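Local coordinates for protein putative esterase/lipase/thioesterase (Silicibacter sp., PDB 2PBL) that is a putative esterase, lipase or thioesterase of the alpha/beta-hydrolase fold that probably hydrolyses ester or thioester bonds, at residues G64-V69 against W94-P99; R161-I166 against Y203-T208; V197-R202 against E228-D233. One frame throughout, in Å; residues are numbered along the deposited sequence.

Interaction 1: G64-V69 against W94-P99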
loop_
_atom_site.group_PDB
_atom_site.type_symbol
_atom_site.label_atom_id
_atom_site.label_comp_id
_atom_site.label_asym_id
_atom_site.label_seq_id
_atom_site.Cartn_x
_atom_site.Cartn_y
_atom_site.Cartn_z
ATOM N N GLY A 64 0.580 18.648 1.768
ATOM C CA GLY A 64 1.542 17.593 1.694
ATOM C C GLY A 64 1.087 16.529 0.725
ATOM O O GLY A 64 0.028 16.656 0.068
ATOM N N LEU A 65 1.871 15.452 0.698
ATOM C CA LEU A 65 1.656 14.336 -0.206
ATOM C C LEU A 65 1.366 13.031 0.486
ATOM O O LEU A 65 2.103 12.613 1.386
ATOM C CB LEU A 65 2.916 14.111 -1.052
ATOM C CG LEU A 65 2.969 12.848 -1.894
ATOM C CD1 LEU A 65 1.896 12.889 -3.007
ATOM C CD2 LEU A 65 4.327 12.654 -2.506
ATOM N N PHE A 66 0.311 12.363 0.032
ATOM C CA PHE A 66 -0.069 11.058 0.556
ATOM C C PHE A 66 0.032 10.061 -0.583
ATOM O O PHE A 66 -0.634 10.245 -1.597
ATOM C CB PHE A 66 -1.491 11.111 1.158
ATOM C CG PHE A 66 -2.186 9.761 1.321
ATOM C CD1 PHE A 66 -1.537 8.636 1.742
ATOM C CD2 PHE A 66 -3.553 9.676 1.148
ATOM C CE1 PHE A 66 -2.233 7.470 1.960
ATOM C CE2 PHE A 66 -4.241 8.515 1.332
ATOM C CZ PHE A 66 -3.585 7.415 1.751
ATOM N N VAL A 67 0.867 9.030 -0.422
ATOM C CA VAL A 67 0.966 7.980 -1.451
ATOM C C VAL A 67 0.248 6.745 -0.970
ATOM O O VAL A 67 0.565 6.210 0.104
ATOM C CB VAL A 67 2.375 7.594 -1.806
ATOM C CG1 VAL A 67 2.410 6.533 -2.951
ATOM C CG2 VAL A 67 3.196 8.837 -2.184
ATOM N N PHE A 68 -0.673 6.233 -1.787
ATOM C CA PHE A 68 -1.333 4.986 -1.460
ATOM C C PHE A 68 -0.892 3.879 -2.426
ATOM O O PHE A 68 -0.966 4.052 -3.633
ATOM C CB PHE A 68 -2.836 5.134 -1.433
ATOM C CG PHE A 68 -3.543 3.832 -1.268
ATOM C CD1 PHE A 68 -3.709 3.258 -0.009
ATOM C CD2 PHE A 68 -4.017 3.145 -2.391
ATOM C CE1 PHE A 68 -4.370 2.026 0.117
ATOM C CE2 PHE A 68 -4.642 1.952 -2.298
ATOM C CZ PHE A 68 -4.858 1.380 -1.026
ATOM N N VAL A 69 -0.415 2.759 -1.873
ATOM C CA VAL A 69 0.028 1.649 -2.704
ATOM C C VAL A 69 -0.933 0.481 -2.525
ATOM O O VAL A 69 -1.091 -0.059 -1.437
ATOM C CB VAL A 69 1.473 1.216 -2.397
ATOM C CG1 VAL A 69 1.914 0.156 -3.389
ATOM C CG2 VAL A 69 2.438 2.428 -2.430
ATOM N N TRP A 94 -4.500 17.188 1.349
ATOM C CA TRP A 94 -3.361 16.429 0.848
ATOM C C TRP A 94 -3.520 16.119 -0.627
ATOM O O TRP A 94 -4.628 15.825 -1.096
ATOM C CB TRP A 94 -3.269 15.093 1.583
ATOM C CG TRP A 94 -2.906 15.273 3.006
ATOM C CD1 TRP A 94 -3.727 15.682 3.997
ATOM C CD2 TRP A 94 -1.614 15.124 3.585
ATOM N NE1 TRP A 94 -3.050 15.783 5.178
ATOM C CE2 TRP A 94 -1.744 15.429 4.964
ATOM C CE3 TRP A 94 -0.360 14.731 3.088
ATOM C CZ2 TRP A 94 -0.665 15.397 5.840
ATOM C CZ3 TRP A 94 0.702 14.675 3.967
ATOM C CH2 TRP A 94 0.558 15.023 5.320
ATOM N N ALA A 95 -2.418 16.175 -1.361
ATOM C CA ALA A 95 -2.416 15.647 -2.732
ATOM C C ALA A 95 -2.262 14.149 -2.557
ATOM O O ALA A 95 -1.652 13.691 -1.607
ATOM C CB ALA A 95 -1.287 16.195 -3.558
ATOM N N VAL A 96 -2.807 13.362 -3.463
ATOM C CA VAL A 96 -2.747 11.923 -3.290
ATOM C C VAL A 96 -2.207 11.207 -4.521
ATOM O O VAL A 96 -2.760 11.331 -5.609
ATOM C CB VAL A 96 -4.173 11.372 -2.921
ATOM C CG1 VAL A 96 -4.158 9.854 -2.808
ATOM C CG2 VAL A 96 -4.658 12.022 -1.632
ATOM N N ALA A 97 -1.128 10.437 -4.342
ATOM C CA ALA A 97 -0.544 9.716 -5.438
ATOM C C ALA A 97 -0.847 8.237 -5.316
ATOM O O ALA A 97 -0.718 7.685 -4.227
ATOM C CB ALA A 97 0.999 9.939 -5.481
HETATM N N MSE A 98 -1.095 7.580 -6.439
HETATM C CA MSE A 98 -1.347 6.152 -6.478
HETATM C C MSE A 98 -0.588 5.463 -7.605
HETATM O O MSE A 98 -0.945 5.568 -8.743
HETATM C CB MSE A 98 -2.841 5.867 -6.583
HETATM C CG MSE A 98 -3.534 6.138 -5.277
HETATM SE SE MSE A 98 -5.453 5.712 -5.361
HETATM C CE MSE A 98 -5.991 6.170 -3.608
ATOM N N PRO A 99 0.502 4.745 -7.280
ATOM C CA PRO A 99 1.163 4.136 -8.428
ATOM C C PRO A 99 0.672 2.747 -8.783
ATOM O O PRO A 99 0.071 2.021 -7.948
ATOM C CB PRO A 99 2.608 3.998 -7.929
ATOM C CG PRO A 99 2.419 3.693 -6.509
ATOM C CD PRO A 99 1.251 4.523 -6.037
HETATM O O HOH W 1 -1.631 2.281 -5.821
#

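Interaction 2: R161-I166 against Y203-T208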
loop_
_atom_site.group_PDB
_atom_site.type_symbol
_atom_site.label_atom_id
_atom_site.label_comp_id
_atom_site.label_asym_id
_atom_site.label_seq_id
_atom_site.Cartn_x
_atom_site.Cartn_y
_atom_site.Cartn_z
ATOM N N ARG A 161 6.622 11.398 7.123
ATOM C CA ARG A 161 6.106 11.704 8.452
ATOM C C ARG A 161 5.433 10.514 9.105
ATOM O O ARG A 161 5.681 10.225 10.265
ATOM C CB ARG A 161 5.147 12.907 8.369
ATOM C CG ARG A 161 4.434 13.246 9.646
ATOM C CD ARG A 161 3.788 14.590 9.637
ATOM N NE ARG A 161 2.962 14.807 10.832
ATOM C CZ ARG A 161 3.456 15.199 12.007
ATOM N NH1 ARG A 161 4.761 15.350 12.183
ATOM N NH2 ARG A 161 2.649 15.364 13.038
ATOM N N ASN A 162 4.584 9.835 8.349
ATOM C CA ASN A 162 3.792 8.694 8.847
ATOM C C ASN A 162 3.809 7.589 7.797
ATOM O O ASN A 162 3.775 7.847 6.570
ATOM C CB ASN A 162 2.279 9.031 9.031
ATOM C CG ASN A 162 1.978 10.222 9.946
ATOM O OD1 ASN A 162 2.581 10.368 10.973
ATOM N ND2 ASN A 162 0.919 11.092 9.577
ATOM N N VAL A 163 3.835 6.344 8.268
ATOM C CA VAL A 163 3.677 5.173 7.410
ATOM C C VAL A 163 2.625 4.281 8.067
ATOM O O VAL A 163 2.811 3.839 9.219
ATOM C CB VAL A 163 4.976 4.369 7.153
ATOM C CG1 VAL A 163 4.642 3.211 6.226
ATOM C CG2 VAL A 163 6.022 5.244 6.518
ATOM N N VAL A 164 1.561 3.994 7.301
ATOM C CA VAL A 164 0.402 3.188 7.757
ATOM C C VAL A 164 0.154 2.030 6.802
ATOM O O VAL A 164 -0.625 2.151 5.836
ATOM C CB VAL A 164 -0.899 4.032 7.927
ATOM C CG1 VAL A 164 -2.036 3.175 8.527
ATOM C CG2 VAL A 164 -0.628 5.231 8.805
ATOM N N PRO A 165 0.818 0.888 7.057
ATOM C CA PRO A 165 0.602 -0.346 6.282
ATOM C C PRO A 165 -0.661 -0.991 6.776
ATOM O O PRO A 165 -0.805 -1.226 7.985
ATOM C CB PRO A 165 1.789 -1.225 6.707
ATOM C CG PRO A 165 2.752 -0.302 7.366
ATOM C CD PRO A 165 1.908 0.673 8.043
ATOM N N ILE A 166 -1.612 -1.156 5.865
ATOM C CA ILE A 166 -2.901 -1.656 6.188
ATOM C C ILE A 166 -2.881 -3.140 5.803
ATOM O O ILE A 166 -2.713 -3.486 4.624
ATOM C CB ILE A 166 -3.972 -0.907 5.391
ATOM C CG1 ILE A 166 -3.885 0.621 5.644
ATOM C CG2 ILE A 166 -5.318 -1.471 5.744
ATOM C CD1 ILE A 166 -4.719 1.498 4.565
ATOM N N TYR A 203 14.119 5.002 8.227
ATOM C CA TYR A 203 13.869 6.410 8.342
ATOM C C TYR A 203 12.932 6.630 9.522
ATOM O O TYR A 203 12.071 5.791 9.844
ATOM C CB TYR A 203 13.206 6.975 7.088
ATOM C CG TYR A 203 14.151 7.085 5.891
ATOM C CD1 TYR A 203 15.225 7.965 5.924
ATOM C CD2 TYR A 203 13.933 6.354 4.728
ATOM C CE1 TYR A 203 16.062 8.077 4.878
ATOM C CE2 TYR A 203 14.771 6.472 3.659
ATOM C CZ TYR A 203 15.846 7.334 3.737
ATOM O OH TYR A 203 16.667 7.487 2.647
ATOM N N ASP A 204 13.106 7.782 10.153
ATOM C CA ASP A 204 12.306 8.171 11.275
ATOM C C ASP A 204 10.917 8.541 10.748
ATOM O O ASP A 204 10.765 9.438 9.873
ATOM C CB ASP A 204 12.925 9.380 11.976
ATOM C CG ASP A 204 14.283 9.062 12.610
ATOM O OD1 ASP A 204 15.305 9.117 11.908
ATOM O OD2 ASP A 204 14.295 8.794 13.812
ATOM N N ALA A 205 9.914 7.877 11.294
ATOM C CA ALA A 205 8.514 8.090 10.874
ATOM C C ALA A 205 7.631 7.348 11.856
ATOM O O ALA A 205 8.077 6.368 12.444
ATOM C CB ALA A 205 8.268 7.581 9.502
ATOM N N LYS A 206 6.410 7.843 12.067
ATOM C CA LYS A 206 5.492 7.170 12.973
ATOM C C LYS A 206 4.814 6.109 12.102
ATOM O O LYS A 206 4.130 6.432 11.099
ATOM C CB LYS A 206 4.469 8.137 13.550
ATOM C CG LYS A 206 3.670 7.581 14.737
ATOM C CD LYS A 206 2.724 8.682 15.276
ATOM C CE LYS A 206 2.041 8.402 16.642
ATOM N NZ LYS A 206 1.177 9.636 17.047
ATOM N N VAL A 207 4.988 4.863 12.505
ATOM C CA VAL A 207 4.447 3.730 11.815
ATOM C C VAL A 207 3.285 3.164 12.650
ATOM O O VAL A 207 3.438 2.892 13.820
ATOM C CB VAL A 207 5.509 2.588 11.654
ATOM C CG1 VAL A 207 4.855 1.371 10.894
ATOM C CG2 VAL A 207 6.725 3.070 10.917
ATOM N N THR A 208 2.150 2.951 11.993
ATOM C CA THR A 208 0.958 2.402 12.644
ATOM C C THR A 208 0.474 1.251 11.758
ATOM O O THR A 208 0.117 1.472 10.612
ATOM C CB THR A 208 -0.151 3.457 12.820
ATOM O OG1 THR A 208 0.335 4.589 13.569
ATOM C CG2 THR A 208 -1.349 2.846 13.582
#

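Interaction 3: V197-R202 against E228-D233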
loop_
_atom_site.group_PDB
_atom_site.type_symbol
_atom_site.label_atom_id
_atom_site.label_comp_id
_atom_site.label_asym_id
_atom_site.label_seq_id
_atom_site.Cartn_x
_atom_site.Cartn_y
_atom_site.Cartn_z
ATOM N N VAL A 197 10.129 -7.163 8.492
ATOM C CA VAL A 197 10.556 -7.513 9.843
ATOM C C VAL A 197 12.086 -7.582 9.958
ATOM O O VAL A 197 12.610 -7.404 11.048
ATOM C CB VAL A 197 9.965 -8.848 10.380
ATOM C CG1 VAL A 197 8.515 -8.770 10.476
ATOM C CG2 VAL A 197 10.424 -10.043 9.540
ATOM N N GLU A 198 12.777 -7.778 8.835
ATOM C CA GLU A 198 14.256 -7.846 8.807
ATOM C C GLU A 198 14.993 -6.523 8.752
ATOM O O GLU A 198 16.219 -6.476 8.863
ATOM C CB GLU A 198 14.683 -8.671 7.600
ATOM C CG GLU A 198 14.192 -10.061 7.694
ATOM C CD GLU A 198 14.762 -10.799 8.897
ATOM O OE1 GLU A 198 16.002 -10.817 9.040
ATOM O OE2 GLU A 198 13.953 -11.346 9.682
HETATM N N MSE A 199 14.253 -5.439 8.551
HETATM C CA MSE A 199 14.852 -4.139 8.366
HETATM C C MSE A 199 15.245 -3.577 9.664
HETATM O O MSE A 199 14.422 -3.396 10.542
HETATM C CB MSE A 199 13.877 -3.211 7.652
HETATM C CG MSE A 199 13.772 -3.497 6.260
HETATM SE SE MSE A 199 12.098 -2.566 5.559
HETATM C CE MSE A 199 12.344 -0.715 6.156
ATOM N N GLN A 200 16.532 -3.300 9.787
ATOM C CA GLN A 200 17.057 -2.744 11.013
ATOM C C GLN A 200 17.245 -1.266 10.933
ATOM O O GLN A 200 17.216 -0.586 11.951
ATOM C CB GLN A 200 18.356 -3.449 11.348
ATOM C CG GLN A 200 18.221 -4.957 11.420
ATOM C CD GLN A 200 17.172 -5.407 12.433
ATOM O OE1 GLN A 200 16.819 -4.672 13.375
ATOM N NE2 GLN A 200 16.650 -6.621 12.233
ATOM N N ASN A 201 17.412 -0.736 9.738
ATOM C CA ASN A 201 17.630 0.672 9.585
ATOM C C ASN A 201 16.399 1.241 8.985
ATOM O O ASN A 201 15.959 0.759 7.943
ATOM C CB ASN A 201 18.823 0.906 8.667
ATOM C CG ASN A 201 20.063 0.218 9.175
ATOM O OD1 ASN A 201 20.651 -0.622 8.475
ATOM N ND2 ASN A 201 20.427 0.508 10.433
ATOM N N ARG A 202 15.797 2.227 9.655
ATOM C CA ARG A 202 14.603 2.821 9.122
ATOM C C ARG A 202 14.597 4.326 9.251
ATOM O O ARG A 202 15.103 4.856 10.210
ATOM C CB ARG A 202 13.378 2.250 9.819
ATOM C CG ARG A 202 13.275 0.740 9.655
ATOM C CD ARG A 202 12.096 0.172 10.325
ATOM N NE ARG A 202 12.015 0.455 11.761
ATOM C CZ ARG A 202 12.580 -0.261 12.723
ATOM N NH1 ARG A 202 13.332 -1.323 12.454
ATOM N NH2 ARG A 202 12.394 0.100 13.987
ATOM N N GLU A 228 5.786 -5.910 16.514
ATOM C CA GLU A 228 6.859 -6.367 17.387
ATOM C C GLU A 228 8.263 -5.969 16.948
ATOM O O GLU A 228 9.057 -5.488 17.763
ATOM C CB GLU A 228 6.848 -7.884 17.507
ATOM C CG GLU A 228 5.751 -8.408 18.397
ATOM C CD GLU A 228 5.684 -9.931 18.449
ATOM O OE1 GLU A 228 6.288 -10.635 17.582
ATOM O OE2 GLU A 228 4.987 -10.394 19.370
ATOM N N ALA A 229 8.570 -6.214 15.680
ATOM C CA ALA A 229 9.906 -5.928 15.134
ATOM C C ALA A 229 10.285 -4.447 15.219
ATOM O O ALA A 229 11.402 -4.111 15.535
ATOM C CB ALA A 229 9.972 -6.375 13.716
ATOM N N TRP A 230 9.325 -3.571 14.972
ATOM C CA TRP A 230 9.587 -2.118 14.875
ATOM C C TRP A 230 9.060 -1.298 16.038
ATOM O O TRP A 230 9.139 -0.044 16.037
ATOM C CB TRP A 230 8.879 -1.633 13.599
ATOM C CG TRP A 230 9.453 -2.052 12.244
ATOM C CD1 TRP A 230 10.364 -3.041 11.968
ATOM C CD2 TRP A 230 9.046 -1.520 10.965
ATOM N NE1 TRP A 230 10.609 -3.085 10.615
ATOM C CE2 TRP A 230 9.809 -2.157 9.983
ATOM C CE3 TRP A 230 8.165 -0.486 10.577
ATOM C CZ2 TRP A 230 9.667 -1.876 8.643
ATOM C CZ3 TRP A 230 8.056 -0.180 9.204
ATOM C CH2 TRP A 230 8.808 -0.874 8.268
ATOM N N ASP A 231 8.485 -1.966 17.030
ATOM C CA ASP A 231 7.802 -1.249 18.090
ATOM C C ASP A 231 6.812 -0.191 17.503
ATOM O O ASP A 231 6.790 0.999 17.923
ATOM C CB ASP A 231 8.854 -0.629 18.999
ATOM C CG ASP A 231 8.293 -0.168 20.335
ATOM O OD1 ASP A 231 7.133 -0.520 20.682
ATOM O OD2 ASP A 231 9.038 0.561 21.042
ATOM N N ALA A 232 6.008 -0.603 16.516
ATOM C CA ALA A 232 5.101 0.315 15.844
ATOM C C ALA A 232 3.806 0.411 16.618
ATOM O O ALA A 232 3.558 -0.433 17.475
ATOM C CB ALA A 232 4.807 -0.175 14.413
ATOM N N ASP A 233 2.992 1.449 16.359
ATOM C CA ASP A 233 1.618 1.488 16.902
ATOM C C ASP A 233 0.854 0.346 16.190
ATOM O O ASP A 233 1.295 -0.175 15.149
ATOM C CB ASP A 233 0.894 2.825 16.690
ATOM C CG ASP A 233 1.451 3.973 17.587
ATOM O OD1 ASP A 233 2.472 3.751 18.272
ATOM O OD2 ASP A 233 0.868 5.091 17.597
HETATM O O HOH W 2 14.482 -2.973 14.771
HETATM O O HOH W 3 13.772 -5.315 14.403
#

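Interaction 1: G64-V69 against W94-P99
W94 brings CE3 of its indole up to the backbone of G64 and L65, 3.3 Å from G64 C. Its CG is anti to the carbonyl carbon (chi1 -68°), which turns the ring toward the start of the neighbouring strand; a side chain on G64 would collide with CZ3. From there strands 64-69 and 94-99 run parallel. F66 donates its N-H to A95 O and receives that of A97 on its own O, and F68 N closes on A97 O at 2.8 Å. On the face of F66 and V96 the two side chains lie alongside each other, F66 CD2 meeting V96 CG2 at 3.8 Å, and A89 of helix 87-91 covers both. The opposite face carries L65, V67 and A97: A97 CB sits against L65 CD1 and V67 CG2, and A123 of helix 109-126 packs on L65 and A97. The extended selenomethionine M98 brings CE to within 3.8 Å of F68 CD2, its SE obliquely placed in a Met-aromatic contact. A water donates to both F68 O and P99 O, bridging the strand ends. Strand 64-69, helix 87-91 and strand 94-99 form a beta-alpha-beta unit of the alpha/beta-hydrolase sheet.

Interaction 2: R161-I166 against Y203-T208
V207 packs against V163 and P165 of the adjacent strand. Its CB lies 3.8 Å from V163 O, and beyond it the two methyls part: CG1, anti to the backbone N (chi1 180°), passes V163 O at 3.6 Å and reaches P165 CD at 4.2 Å, while CG2 turns back to V163 CB. L147 touches both V163 and V207. The parallel strands 161-166 and 206-208 share three backbone hydrogen bonds. K206 N donates to R161 O, V163 N to K206 O at 2.8 Å, and T208 N to V163 O, the last lying in the carbonyl plane. P165 has no N-H to continue the ladder; instead its CD rests 3.2 Å from T208 O. On the other face N162 and K206 point the same way, side by side, with N162 OD1 3.9 Å from K206 CB. The amide of N162 is held through ND2 by I260 O and A262 O, while R161 NH2 forms a salt bridge with the terminal carboxylate of A262. Main-chain hydrogen bonds thus set the register, V163, P165 and V207 make one face apolar, and N162 and R161 at the start of the strand hold the C terminus.

Interaction 3: V197-R202 against E228-D233
R202 spreads its guanidinium flat over the indole of W230, the two planes only 11° apart and their centres separated by 3.8 Å. The arginine chain runs straight through chi2 (180°), bringing CD over the ring, and a bend at chi3 (-57°) turns NE and the guanidinium over the same face: CD sits 3.3 Å from W230 CE2 in a CH-pi contact, while CZ stands over the five-membered ring in a cation-pi arrangement. Hydrogen bonding leaves the guanidinium through its edge. In its plane NH1 reaches M199 O in a weak bond of 3.0 Å and also donates to a water, so the stacked face and the polar rim serve different partners. The selenomethionine M199 comes from another direction: its SE lies at the edge of the six-membered ring, 5.3 Å from the centroid, and its terminal CE meets W230 CZ2 at 3.8 Å. At the pyrrole side, NE1 donates to P196 O, which helps fix the rotation of the ring. With an alanine here at W230, the R202 guanidinium would probably lose its stacking surface and P196 O its indole donor, and a gap would open beside M199. Alongside, V197 CB touches A229 CB at 4.2 Å. The indole, in the C-terminal part of helix 217-230, also packs on V207 of strand 206-212 and A144 of helix 138-145, joining the loop after helix 188-193 to these elements.

In the fold
From the N terminus, interaction 1 comes first, closing the excursion through helix 87-91 between two neighbouring strands before the other contacts begin. Interaction 2 opens at strand 160-166 and closes at strand 206-212 in the same sheet, with strand 131-136 lying between the two pairs; the centres of interactions 1 and 2 are about 14 Å apart. Interaction 3 opens at 197-202, inside the connection that interaction 2 spans, and closes beyond it at 228-233, so these two cross. They also touch directly, where D233 N lies 3.0 Å from V207 O, a probable hydrogen bond that leads into edge strand 233-237. Together interactions 2 and 3 tie the later sheet strands to helix 217-230 and its facing loop.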